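Local coordinates for protein extracellular ligand-binding receptor (Desulfohalobium retbaense DSM 5692, PDB 5ERE) that probably senses small molecules outside the cell, binding 2-oxo-4-methylpentanoic acid in a leucine-binding-protein-like module and cytosine in a PAS-type sensor module, at residues A[52-57]-A[65-70]; A[81-86]-A[102-107]; A[323-328]-A[557-562]. All blocks are in the same frame, centred on the assembly; numbering follows the deposited sequence.

Contact 1: residues A[52-57]-A[65-70]; sequences QAFQDL and AAVVSC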
loop_
_atom_site.group_PDB
_atom_site.type_symbol
_atom_site.label_atom_id
_atom_site.label_comp_id
_atom_site.label_asym_id
_atom_site.label_seq_id
_atom_site.Cartn_x
_atom_site.Cartn_y
_atom_site.Cartn_z
ATOM N N GLN A 52 -10.072 22.879 24.457
ATOM C CA GLN A 52 -10.131 23.274 25.860
ATOM C C GLN A 52 -9.111 22.533 26.730
ATOM O O GLN A 52 -8.416 23.165 27.524
ATOM C CB GLN A 52 -11.540 23.044 26.415
ATOM C CG GLN A 52 -11.800 23.733 27.736
ATOM C CD GLN A 52 -11.857 25.233 27.601
ATOM O OE1 GLN A 52 -12.782 25.770 26.990
ATOM N NE2 GLN A 52 -10.865 25.923 28.161
ATOM N N ALA A 53 -9.011 21.209 26.594
ATOM C CA ALA A 53 -7.971 20.459 27.333
ATOM C C ALA A 53 -6.571 20.990 27.023
ATOM O O ALA A 53 -5.763 21.206 27.927
ATOM C CB ALA A 53 -8.047 18.954 27.019
ATOM N N PHE A 54 -6.280 21.214 25.744
ATOM C CA PHE A 54 -4.991 21.777 25.364
ATOM C C PHE A 54 -4.736 23.149 26.015
ATOM O O PHE A 54 -3.700 23.345 26.667
ATOM C CB PHE A 54 -4.887 21.905 23.841
ATOM C CG PHE A 54 -3.642 22.615 23.381
ATOM C CD1 PHE A 54 -2.413 21.971 23.400
ATOM C CD2 PHE A 54 -3.699 23.933 22.939
ATOM C CE1 PHE A 54 -1.270 22.638 22.982
ATOM C CE2 PHE A 54 -2.567 24.597 22.520
ATOM C CZ PHE A 54 -1.350 23.957 22.538
ATOM N N GLN A 55 -5.667 24.089 25.838
ATOM C CA GLN A 55 -5.501 25.442 26.376
ATOM C C GLN A 55 -5.316 25.409 27.902
ATOM O O GLN A 55 -4.470 26.124 28.453
ATOM C CB GLN A 55 -6.701 26.326 26.002
ATOM C CG GLN A 55 -6.867 26.617 24.493
ATOM C CD GLN A 55 -5.766 27.514 23.926
ATOM O OE1 GLN A 55 -4.887 27.975 24.660
ATOM N NE2 GLN A 55 -5.816 27.770 22.611
ATOM N N ASP A 56 -6.099 24.567 28.572
ATOM C CA ASP A 56 -6.008 24.400 30.018
ATOM C C ASP A 56 -4.650 23.832 30.392
ATOM O O ASP A 56 -3.991 24.279 31.339
ATOM C CB ASP A 56 -7.126 23.477 30.531
ATOM C CG ASP A 56 -8.509 24.136 30.496
ATOM O OD1 ASP A 56 -8.583 25.383 30.455
ATOM O OD2 ASP A 56 -9.529 23.409 30.522
ATOM N N LEU A 57 -4.231 22.839 29.628
ATOM C CA LEU A 57 -2.932 22.238 29.827
ATOM C C LEU A 57 -1.801 23.274 29.702
ATOM O O LEU A 57 -0.867 23.265 30.492
ATOM C CB LEU A 57 -2.762 21.100 28.827
ATOM C CG LEU A 57 -1.430 20.382 28.768
ATOM C CD1 LEU A 57 -1.140 19.676 30.084
ATOM C CD2 LEU A 57 -1.493 19.410 27.592
ATOM N N ALA A 65 7.158 20.149 27.979
ATOM C CA ALA A 65 8.061 19.730 26.906
ATOM C C ALA A 65 7.332 19.338 25.608
ATOM O O ALA A 65 7.881 19.492 24.507
ATOM C CB ALA A 65 8.902 18.568 27.387
ATOM N N ALA A 66 6.114 18.805 25.748
ATOM C CA ALA A 66 5.330 18.334 24.614
ATOM C C ALA A 66 3.874 18.082 24.964
ATOM O O ALA A 66 3.508 17.918 26.128
ATOM C CB ALA A 66 5.889 17.064 24.054
ATOM N N VAL A 67 3.073 18.000 23.914
ATOM C CA VAL A 67 1.658 17.631 24.012
ATOM C C VAL A 67 1.406 16.513 23.050
ATOM O O VAL A 67 1.727 16.622 21.880
ATOM C CB VAL A 67 0.718 18.814 23.681
ATOM C CG1 VAL A 67 -0.767 18.375 23.775
ATOM C CG2 VAL A 67 0.950 19.891 24.641
ATOM N N VAL A 68 0.846 15.425 23.570
ATOM C CA VAL A 68 0.428 14.303 22.773
ATOM C C VAL A 68 -1.105 14.320 22.734
ATOM O O VAL A 68 -1.740 14.514 23.768
ATOM C CB VAL A 68 0.951 12.986 23.378
ATOM C CG1 VAL A 68 0.594 11.819 22.515
ATOM C CG2 VAL A 68 2.507 13.098 23.519
ATOM N N SER A 69 -1.680 14.151 21.558
ATOM C CA SER A 69 -3.130 14.037 21.448
ATOM C C SER A 69 -3.532 12.798 20.702
ATOM O O SER A 69 -2.959 12.487 19.673
ATOM C CB SER A 69 -3.705 15.272 20.754
ATOM O OG SER A 69 -3.210 15.375 19.438
ATOM N N CYS A 70 -4.540 12.106 21.230
ATOM C CA CYS A 70 -5.183 11.015 20.530
ATOM C C CYS A 70 -6.392 11.544 19.736
ATOM O O CYS A 70 -7.097 12.394 20.237
ATOM C CB CYS A 70 -5.644 9.939 21.509
ATOM S SG CYS A 70 -6.706 8.737 20.650
#
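V67 lays its two methyl groups against F54 and L57, side chains that sit three residues apart on helix 47-60 and therefore on one face of it. CG2 of V67 meets CE1 of F54 at 3.9 Å, with CD1 of the same ring at 4.1 Å, while CG1 lies 4.0 Å from F54 CD1. Both methyls come at the rim of the phenyl group near its plane, so the valine abuts the ring edge. The two side chains cross at about a right angle. L57 behaves differently: it reaches out to V67 tip to tip, and its CD2 branch stands 3.9 Å from CG2 and 4.0 Å from CG1, bridging the valine's fork. F54 and L57 both hold CG anti to the backbone N (chi1 174° and 175°). For F54 this swings the ring in toward the strand, although the side chain leaves the backbone across the contact, not straight at the strand. No hydrogen bond crosses the interface, which buries a modest 121 Å² and is made by three buried apolar side chains. On the helix side turned from the strand, Q52 NE2 donates to D56 OD1 at 3.3 Å; the amide keeps this oxygen near its own plane but reaches it from above the carboxylate plane. The pairing of helix 47-60 with strand 64-70 belongs to the alternating alpha/beta order of the periplasmic-binding-protein fold, in which helices cover a parallel sheet. V67 is hydrogen-bonded through its backbone to F88 and V90 of strand 88-92, and its side chain also touches I7 of strand 3-8. F54, in turn, packs on I78 and L81 of helix 72-84, placing the contact between two neighbouring helices and the sheet beneath.

Contact 2: residues A[81-86]-A[102-107]; sequences LAAEKD and PGHTIR. With EDO (1,2-ethanediol), chain G.
A CH-pi contact at the protein surface, A83 over H104, joins the C-terminal end of helix 72-84 to the loop leading into the short strand 106-107. The methyl CB of A83 stands 3.8 Å from the centroid of the H104 ring and 22° off its normal, displaced toward the rim on the ND1 side. ND1 is 3.6 Å from this CB and equally near A83 CA, so the imidazole lies against the helix backbone as well as the methyl. In H104 a chi1 of -67° sends the ring toward the helix, and the second torsion turns a face to the alanine. D86 adds a looser approach: OD1 comes to 4.1 Å from CE1 at the ring edge, with carboxylate and imidazole planes 59° apart, a contact and not a hydrogen bond. The aspartate owes its place to a Schellman motif ending the helix, where D86 takes positive phi and its N bonds to A83 O at 3.0 Å. In the periplasmic-binding-protein fold, strand 106-107 runs parallel beside strand 88-92, at the end of the five-stranded parallel sheet, and R107 pairs onward with G302 and A304. T105 OG1 ties the loop to H79 and H89. R107 makes a salt bridge through NE with D303, and its NH1 donates to O2 of an ethanediol, probably from the crystallisation liquor, at 2.8 Å; NH2 adds a weak bond to the same oxygen.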
loop_
_atom_site.group_PDB
_atom_site.type_symbol
_atom_site.label_atom_id
_atom_site.label_comp_id
_atom_site.label_asym_id
_atom_site.label_seq_id
_atom_site.Cartn_x
_atom_site.Cartn_y
_atom_site.Cartn_z
ATOM N N LEU A 81 -2.485 25.206 16.866
ATOM C CA LEU A 81 -2.377 25.860 18.160
ATOM C C LEU A 81 -1.033 25.576 18.814
ATOM O O LEU A 81 -0.381 26.488 19.304
ATOM C CB LEU A 81 -3.520 25.408 19.079
ATOM C CG LEU A 81 -4.910 25.671 18.499
ATOM C CD1 LEU A 81 -6.039 25.202 19.438
ATOM C CD2 LEU A 81 -5.068 27.133 18.221
ATOM N N ALA A 82 -0.620 24.312 18.824
ATOM C CA ALA A 82 0.688 23.969 19.359
ATOM C C ALA A 82 1.771 24.692 18.576
ATOM O O ALA A 82 2.758 25.144 19.154
ATOM C CB ALA A 82 0.913 22.471 19.314
ATOM N N ALA A 83 1.586 24.791 17.262
ATOM C CA ALA A 83 2.577 25.440 16.413
ATOM C C ALA A 83 2.747 26.903 16.819
ATOM O O ALA A 83 3.861 27.338 17.054
ATOM C CB ALA A 83 2.186 25.335 14.956
ATOM N N GLU A 84 1.633 27.628 16.925
ATOM C CA GLU A 84 1.620 29.045 17.309
ATOM C C GLU A 84 2.249 29.289 18.682
ATOM O O GLU A 84 2.921 30.296 18.884
ATOM C CB GLU A 84 0.170 29.578 17.279
ATOM C CG GLU A 84 -0.155 30.786 18.168
ATOM C CD GLU A 84 0.538 32.069 17.736
ATOM O OE1 GLU A 84 1.287 32.049 16.736
ATOM O OE2 GLU A 84 0.325 33.107 18.398
ATOM N N LYS A 85 2.031 28.377 19.625
ATOM C CA LYS A 85 2.593 28.539 20.966
ATOM C C LYS A 85 3.973 27.908 21.083
ATOM O O LYS A 85 4.570 27.899 22.160
ATOM C CB LYS A 85 1.654 27.937 22.010
ATOM C CG LYS A 85 0.279 28.581 22.019
ATOM C CD LYS A 85 -0.553 28.140 23.214
ATOM C CE LYS A 85 -1.908 28.853 23.232
ATOM N NZ LYS A 85 -1.778 30.298 23.569
ATOM N N ASP A 86 4.460 27.385 19.964
ATOM C CA ASP A 86 5.744 26.694 19.884
ATOM C C ASP A 86 5.909 25.601 20.948
ATOM O O ASP A 86 6.867 25.592 21.729
ATOM C CB ASP A 86 6.882 27.712 19.973
ATOM C CG ASP A 86 8.102 27.289 19.168
ATOM O OD1 ASP A 86 7.933 26.653 18.090
ATOM O OD2 ASP A 86 9.229 27.595 19.617
ATOM N N PRO A 102 4.216 23.461 8.289
ATOM C CA PRO A 102 5.266 22.479 8.056
ATOM C C PRO A 102 6.297 22.480 9.204
ATOM O O PRO A 102 6.564 23.501 9.827
ATOM C CB PRO A 102 5.871 22.929 6.719
ATOM C CG PRO A 102 4.857 23.817 6.101
ATOM C CD PRO A 102 4.156 24.474 7.220
ATOM N N GLY A 103 6.815 21.300 9.518
ATOM C CA GLY A 103 7.757 21.156 10.612
ATOM C C GLY A 103 7.110 21.100 11.980
ATOM O O GLY A 103 7.777 21.275 12.992
ATOM N N HIS A 104 5.808 20.849 12.026
ATOM C CA HIS A 104 5.102 20.803 13.304
ATOM C C HIS A 104 4.240 19.584 13.300
ATOM O O HIS A 104 3.649 19.217 12.255
ATOM C CB HIS A 104 4.267 22.066 13.561
ATOM C CG HIS A 104 5.100 23.303 13.765
ATOM N ND1 HIS A 104 5.442 23.772 15.015
ATOM C CD2 HIS A 104 5.672 24.146 12.876
ATOM C CE1 HIS A 104 6.190 24.855 14.887
ATOM N NE2 HIS A 104 6.341 25.105 13.600
ATOM N N THR A 105 4.210 18.963 14.477
ATOM C CA THR A 105 3.474 17.738 14.736
ATOM C C THR A 105 4.136 16.525 14.114
ATOM O O THR A 105 4.211 16.377 12.902
ATOM C CB THR A 105 2.004 17.788 14.228
ATOM O OG1 THR A 105 1.320 18.878 14.857
ATOM C CG2 THR A 105 1.301 16.472 14.588
ATOM N N ILE A 106 4.593 15.636 14.973
ATOM C CA ILE A 106 5.038 14.353 14.531
ATOM C C ILE A 106 3.831 13.432 14.654
ATOM O O ILE A 106 3.096 13.529 15.611
ATOM C CB ILE A 106 6.206 13.838 15.392
ATOM C CG1 ILE A 106 7.484 14.637 15.087
ATOM C CG2 ILE A 106 6.428 12.318 15.205
ATOM C CD1 ILE A 106 8.118 14.342 13.728
ATOM N N ARG A 107 3.658 12.549 13.690
ATOM C CA ARG A 107 2.530 11.622 13.712
ATOM C C ARG A 107 2.962 10.157 13.620
ATOM O O ARG A 107 3.634 9.753 12.673
ATOM C CB ARG A 107 1.579 11.930 12.574
ATOM C CG ARG A 107 0.547 10.830 12.448
ATOM C CD ARG A 107 -0.591 11.218 11.557
ATOM N NE ARG A 107 -0.212 11.433 10.167
ATOM C CZ ARG A 107 -1.060 11.359 9.148
ATOM N NH1 ARG A 107 -2.343 11.031 9.365
ATOM N NH2 ARG A 107 -0.621 11.584 7.908
HETATM C C1 EDO G . -3.636 11.511 5.020
HETATM O O1 EDO G . -4.491 10.540 4.401
HETATM C C2 EDO G . -4.459 12.199 6.090
HETATM O O2 EDO G . -3.691 12.331 7.290
#

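Contact 3: residues A[323-328]-A[557-562]; sequences FQFPML and LALTYG. With EDO (1,2-ethanediol), chain H.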
loop_
_atom_site.group_PDB
_atom_site.type_symbol
_atom_site.label_atom_id
_atom_site.label_comp_id
_atom_site.label_asym_id
_atom_site.label_seq_id
_atom_site.Cartn_x
_atom_site.Cartn_y
_atom_site.Cartn_z
ATOM N N PHE A 323 -6.080 -14.961 2.273
ATOM C CA PHE A 323 -6.419 -14.690 0.879
ATOM C C PHE A 323 -5.538 -13.634 0.209
ATOM O O PHE A 323 -5.365 -13.647 -1.000
ATOM C CB PHE A 323 -7.895 -14.276 0.768
ATOM C CG PHE A 323 -8.210 -12.905 1.283
ATOM C CD1 PHE A 323 -7.903 -11.773 0.545
ATOM C CD2 PHE A 323 -8.894 -12.750 2.474
ATOM C CE1 PHE A 323 -8.221 -10.513 1.016
ATOM C CE2 PHE A 323 -9.219 -11.495 2.942
ATOM C CZ PHE A 323 -8.877 -10.372 2.209
ATOM N N GLN A 324 -4.949 -12.749 0.995
ATOM C CA GLN A 324 -4.285 -11.588 0.403
ATOM C C GLN A 324 -3.050 -11.920 -0.415
ATOM O O GLN A 324 -2.688 -11.160 -1.305
ATOM C CB GLN A 324 -3.906 -10.613 1.468
ATOM C CG GLN A 324 -2.845 -11.120 2.422
ATOM C CD GLN A 324 -2.887 -10.327 3.667
ATOM O OE1 GLN A 324 -2.662 -9.117 3.643
ATOM N NE2 GLN A 324 -3.253 -10.974 4.770
ATOM N N PHE A 325 -2.385 -13.036 -0.118
ATOM C CA PHE A 325 -1.092 -13.309 -0.752
ATOM C C PHE A 325 -1.314 -13.834 -2.159
ATOM O O PHE A 325 -0.750 -13.296 -3.112
ATOM C CB PHE A 325 -0.254 -14.252 0.138
ATOM C CG PHE A 325 -0.055 -13.690 1.513
ATOM C CD1 PHE A 325 0.735 -12.567 1.693
ATOM C CD2 PHE A 325 -0.710 -14.221 2.612
ATOM C CE1 PHE A 325 0.867 -11.983 2.950
ATOM C CE2 PHE A 325 -0.557 -13.650 3.873
ATOM C CZ PHE A 325 0.216 -12.526 4.036
ATOM N N PRO A 326 -2.192 -14.842 -2.313
ATOM C CA PRO A 326 -2.518 -15.207 -3.692
ATOM C C PRO A 326 -3.245 -14.098 -4.418
ATOM O O PRO A 326 -3.067 -13.929 -5.617
ATOM C CB PRO A 326 -3.411 -16.464 -3.540
ATOM C CG PRO A 326 -3.797 -16.516 -2.067
ATOM C CD PRO A 326 -2.623 -15.871 -1.350
HETATM N N MSE A 327 -4.077 -13.348 -3.717
HETATM C CA MSE A 327 -4.719 -12.191 -4.350
HETATM C C MSE A 327 -3.712 -11.182 -4.961
HETATM O O MSE A 327 -3.814 -10.739 -6.112
HETATM C CB MSE A 327 -5.541 -11.465 -3.310
HETATM C CG MSE A 327 -6.355 -10.319 -3.888
HETATM SE SE MSE A 327 -7.050 -9.171 -2.504
HETATM C CE MSE A 327 -5.361 -8.414 -1.872
ATOM N N LEU A 328 -2.735 -10.792 -4.164
ATOM C CA LEU A 328 -1.785 -9.791 -4.646
ATOM C C LEU A 328 -1.005 -10.364 -5.834
ATOM O O LEU A 328 -0.801 -9.687 -6.827
ATOM C CB LEU A 328 -0.831 -9.349 -3.515
ATOM C CG LEU A 328 -1.431 -8.398 -2.470
ATOM C CD1 LEU A 328 -0.443 -8.181 -1.286
ATOM C CD2 LEU A 328 -1.764 -7.051 -3.097
ATOM N N LEU A 557 6.685 -15.260 -12.006
ATOM C CA LEU A 557 6.299 -14.161 -11.154
ATOM C C LEU A 557 6.060 -14.750 -9.797
ATOM O O LEU A 557 5.132 -15.553 -9.617
ATOM C CB LEU A 557 5.033 -13.466 -11.695
ATOM C CG LEU A 557 4.540 -12.208 -10.980
ATOM C CD1 LEU A 557 5.451 -11.004 -11.309
ATOM C CD2 LEU A 557 3.085 -11.924 -11.392
ATOM N N ALA A 558 6.915 -14.385 -8.843
ATOM C CA ALA A 558 6.888 -14.996 -7.516
ATOM C C ALA A 558 6.655 -13.950 -6.458
ATOM O O ALA A 558 7.208 -12.837 -6.513
ATOM C CB ALA A 558 8.160 -15.718 -7.245
ATOM N N LEU A 559 5.858 -14.339 -5.481
ATOM C CA LEU A 559 5.570 -13.546 -4.299
ATOM C C LEU A 559 6.028 -14.289 -3.070
ATOM O O LEU A 559 5.666 -15.449 -2.897
ATOM C CB LEU A 559 4.074 -13.248 -4.195
ATOM C CG LEU A 559 3.665 -12.351 -3.022
ATOM C CD1 LEU A 559 2.350 -11.658 -3.407
ATOM C CD2 LEU A 559 3.497 -13.092 -1.696
ATOM N N THR A 560 6.797 -13.608 -2.216
ATOM C CA THR A 560 7.218 -14.137 -0.937
ATOM C C THR A 560 6.748 -13.298 0.249
ATOM O O THR A 560 6.575 -12.086 0.163
ATOM C CB THR A 560 8.763 -14.252 -0.845
ATOM O OG1 THR A 560 9.344 -12.974 -1.114
ATOM C CG2 THR A 560 9.299 -15.250 -1.842
ATOM N N TYR A 561 6.544 -13.976 1.369
ATOM C CA TYR A 561 6.072 -13.345 2.587
ATOM C C TYR A 561 6.479 -14.224 3.762
ATOM O O TYR A 561 6.785 -15.421 3.577
ATOM C CB TYR A 561 4.544 -13.115 2.544
ATOM C CG TYR A 561 3.695 -14.356 2.491
ATOM C CD1 TYR A 561 3.485 -15.035 1.296
ATOM C CD2 TYR A 561 3.095 -14.859 3.637
ATOM C CE1 TYR A 561 2.704 -16.186 1.254
ATOM C CE2 TYR A 561 2.314 -16.007 3.594
ATOM C CZ TYR A 561 2.130 -16.663 2.403
ATOM O OH TYR A 561 1.353 -17.818 2.372
ATOM N N GLY A 562 6.476 -13.627 4.955
ATOM C CA GLY A 562 6.935 -14.277 6.181
ATOM C C GLY A 562 6.410 -15.686 6.380
ATOM O O GLY A 562 5.516 -15.938 7.189
HETATM C C1 EDO H . -8.687 -15.904 5.508
HETATM O O1 EDO H . -8.350 -16.011 4.125
HETATM C C2 EDO H . -8.023 -16.973 6.368
HETATM O O2 EDO H . -8.440 -16.790 7.727
#
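F325 and Y561 lie face to face, their ring planes only 2° apart and their centroids 3.7 Å from one another. They join the start of the long helix 324-357 to strand 553-561, the middle strand of a five-stranded antiparallel sheet, consistent with the second domain of a tandem PAS sensor. The overlap is nearly complete: each ring has atoms of the other above its centre, with F325 CD1 3.5 Å from Y561 CG. The side chains nevertheless cross at about a right angle, arriving over one another from different directions. Y561 places CG between its backbone N and carbonyl carbon (chi1 64°), which swings the phenol out to one side of the strand, where its face meets the phenylalanine. CB of F325 also rests on the tyrosine, 4.1 Å from the ring centroid, a CH-pi contact that widens the overlap. The opposite face of F325 is covered by CG of Q324, which leaves the phenyl group clamped between a glutamine chain and the phenol. A serine in place of the tyrosine would probably strip the stacking partner from this face of F325, opening a gap between helix and strand and giving the phenyl ring more freedom to turn. Helix 324-328 and strand 557-561 run nearly antiparallel, at 153°, with their axes 9.1 Å apart at closest approach. L559, on the same side of the strand as Y561, points to the helix, where it also reaches L328, and shares with F325 and Y561 a contact to V475 in the loop before strand 476-480. Its two methyls divide the work: CD2 lies obliquely to the F325 ring, whereas CD1 packs 3.9 Å from CB of L328 and comes within 3.5 Å of the backbone O of F325.

Contacts 1 and 2 lie side by side in the ligand-binding module, their centres 12 Å apart. Helix 72-84 connects them directly: F54 CZ of contact 1 packs on A82 CA at 3.8 Å, and Q55 OE1 lies 3.4 Å from K85 CE. Both reach the same parallel sheet. Contact 1 lies away from the ligand and calcium sites, whereas in contact 2 the H104 side chain is about 11 Å from that of A285, a calcium-site residue, and R107 NH1 bonds to the backbone O of S94 and weakly to that of A95, both residues of the 2-oxo-4-methylpentanoic acid pocket. Contact 3 stands apart, its nearest atoms about 25 Å from contact 1 and about 21 Å from contact 2, where helix 324-357 starts against strand 553-561.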